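Local coordinates for hypothetical protein VC1899 (Vibrio cholerae, PDB 1XMX), which is of unknown function but carries a Card1-like endonuclease domain of the PD-(D/E)XK clan and may bind nucleic acid, at residues N121-C126 with D135-D140. Residues are numbered along the deposited sequence; the frame is centred on the assembly and turned at random.
With FMT (formic acid), chain E.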
loop_
_atom_site.group_PDB
_atom_site.type_symbol
_atom_site.label_atom_id
_atom_site.label_comp_id
_atom_site.label_asym_id
_atom_site.label_seq_id
_atom_site.Cartn_x
_atom_site.Cartn_y
_atom_site.Cartn_z
ATOM N N ASN A 121 -0.546 -2.406 15.913
ATOM C CA ASN A 121 -0.627 -0.945 15.857
ATOM C C ASN A 121 0.743 -0.247 16.003
ATOM O O ASN A 121 1.127 0.606 15.159
ATOM C CB ASN A 121 -1.743 -0.465 16.816
ATOM C CG ASN A 121 -3.105 -1.166 16.497
ATOM O OD1 ASN A 121 -3.805 -0.821 15.538
ATOM N ND2 ASN A 121 -3.416 -2.210 17.250
ATOM N N SER A 122 1.528 -0.669 16.991
ATOM C CA SER A 122 2.780 0.032 17.282
ATOM C C SER A 122 3.863 -0.455 16.366
ATOM O O SER A 122 4.805 0.311 16.035
ATOM C CB SER A 122 3.174 -0.171 18.734
ATOM O OG SER A 122 3.349 -1.557 18.963
ATOM N N ASP A 123 3.679 -1.693 15.912
ATOM C CA ASP A 123 4.685 -2.542 15.241
ATOM C C ASP A 123 5.845 -2.973 16.156
ATOM O O ASP A 123 6.888 -3.362 15.664
ATOM C CB ASP A 123 5.172 -1.928 13.874
ATOM C CG ASP A 123 5.612 -2.979 12.866
ATOM O OD1 ASP A 123 4.977 -4.106 12.687
ATOM O OD2 ASP A 123 6.599 -2.726 12.196
ATOM N N CYS A 124 5.661 -2.939 17.484
ATOM C CA CYS A 124 6.718 -3.395 18.421
ATOM C C CYS A 124 6.684 -4.890 18.548
ATOM O O CYS A 124 5.605 -5.462 18.739
ATOM C CB CYS A 124 6.533 -2.840 19.835
ATOM S SG CYS A 124 6.526 -1.044 19.938
ATOM N N LEU A 125 7.847 -5.526 18.466
ATOM C CA LEU A 125 7.956 -6.925 18.824
ATOM C C LEU A 125 8.124 -6.997 20.343
ATOM O O LEU A 125 9.067 -6.436 20.895
ATOM C CB LEU A 125 9.172 -7.523 18.180
ATOM C CG LEU A 125 9.358 -9.015 18.294
ATOM C CD1 LEU A 125 10.149 -9.504 17.073
ATOM C CD2 LEU A 125 10.022 -9.324 19.628
ATOM N N CYS A 126 7.224 -7.741 20.982
ATOM C CA CYS A 126 7.032 -7.754 22.418
ATOM C C CYS A 126 7.301 -9.168 22.876
ATOM O O CYS A 126 6.718 -10.122 22.315
ATOM C CB CYS A 126 5.574 -7.424 22.750
ATOM S SG CYS A 126 4.978 -5.746 22.224
ATOM N N ASP A 135 11.960 -5.463 24.074
ATOM C CA ASP A 135 11.082 -5.249 22.921
ATOM C C ASP A 135 11.803 -4.320 21.972
ATOM O O ASP A 135 12.531 -3.424 22.404
ATOM C CB ASP A 135 9.733 -4.618 23.329
ATOM C CG ASP A 135 9.012 -5.411 24.406
ATOM O OD1 ASP A 135 9.464 -6.524 24.757
ATOM O OD2 ASP A 135 7.999 -4.915 24.932
ATOM N N THR A 136 11.586 -4.521 20.683
ATOM C CA THR A 136 12.200 -3.656 19.685
ATOM C C THR A 136 11.131 -3.299 18.648
ATOM O O THR A 136 10.093 -3.969 18.524
ATOM C CB THR A 136 13.404 -4.360 18.984
ATOM O OG1 THR A 136 12.973 -5.597 18.446
ATOM C CG2 THR A 136 14.493 -4.707 19.970
ATOM N N GLN A 137 11.400 -2.268 17.875
ATOM C CA GLN A 137 10.468 -1.839 16.853
ATOM C C GLN A 137 10.848 -2.673 15.614
ATOM O O GLN A 137 11.975 -2.713 15.229
ATOM C CB GLN A 137 10.668 -0.327 16.648
ATOM C CG GLN A 137 10.086 0.272 15.400
ATOM C CD GLN A 137 8.590 0.013 15.277
ATOM O OE1 GLN A 137 8.114 -0.382 14.217
ATOM N NE2 GLN A 137 7.852 0.270 16.358
ATOM N N VAL A 138 9.928 -3.397 15.008
ATOM C CA VAL A 138 10.299 -4.179 13.822
ATOM C C VAL A 138 10.768 -3.300 12.677
ATOM O O VAL A 138 10.151 -2.283 12.402
ATOM C CB VAL A 138 9.130 -5.030 13.367
ATOM C CG1 VAL A 138 9.516 -5.823 12.084
ATOM C CG2 VAL A 138 8.714 -5.994 14.551
ATOM N N GLN A 139 11.866 -3.663 12.005
ATOM C CA GLN A 139 12.363 -2.778 10.950
ATOM C C GLN A 139 11.347 -2.803 9.823
ATOM O O GLN A 139 10.533 -3.731 9.754
ATOM C CB GLN A 139 13.711 -3.269 10.430
ATOM C CG GLN A 139 14.807 -3.158 11.474
ATOM C CD GLN A 139 16.150 -3.519 10.918
ATOM O OE1 GLN A 139 16.250 -4.156 9.879
ATOM N NE2 GLN A 139 17.196 -3.070 11.582
ATOM N N ASP A 140 11.473 -1.846 8.899
ATOM C CA ASP A 140 10.535 -1.603 7.827
ATOM C C ASP A 140 11.177 -2.001 6.513
ATOM O O ASP A 140 11.851 -1.206 5.893
ATOM C CB ASP A 140 10.169 -0.111 7.835
ATOM C CG ASP A 140 9.446 0.293 9.134
ATOM O OD1 ASP A 140 8.699 -0.573 9.577
ATOM O OD2 ASP A 140 9.649 1.409 9.707
HETATM C C FMT E . 12.130 -3.758 26.919
HETATM O O1 FMT E . 11.152 -4.553 26.939
HETATM O O2 FMT E . 12.996 -3.579 27.808
#
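Val138 lays its CG2 methyl against CB of Leu125 at 4.0 Å and close beside the carbonyl oxygen of Asp123, where two antiparallel strands of a beta hairpin pair at one edge of the mixed sheet in the N-terminal part of the chain. Strand 136-137 is the outermost strand on this side; strand 124-129 lies between it and strand 115-118, whose Phe116 touches Leu125 and whose Val118 touches both Val138 and Asp123. Leu125 and Thr136 form a hydrogen-bonded pair: the Leu125 N to Thr136 O bond is short, 2.7 Å, and the return bond from Thr136 N to Leu125 O is longer, 3.2 Å. One step on, Cys124 and Gln137 make the non-hydrogen-bonded pair, their side chains on the sheet face turned from Leu125 and Thr136. Past the paired strands a third bond continues the ladder, Val138 N reaching Asp123 O at 3.1 Å in a nearly straight line (168°). The Asp123 side chain crosses that of Val138 at about a right angle; with CG anti to the backbone N (chi1 -151°), its OD2 comes to 3.6 Å from Val138 CB and accepts a hydrogen bond from Asn302 ND2, which also binds Gln139 O and ties the hairpin to the turn before strand 303-310 of another mixed sheet. At the start of the hairpin an ST turn shapes the chain, Ser122 OG accepting from Cys124 N. At the other end Asp135 OD1 accepts from Trp127 N, while Asp135 N donates to O1 of a formic acid molecule, probably from the crystallisation liquor, at 3.1 Å.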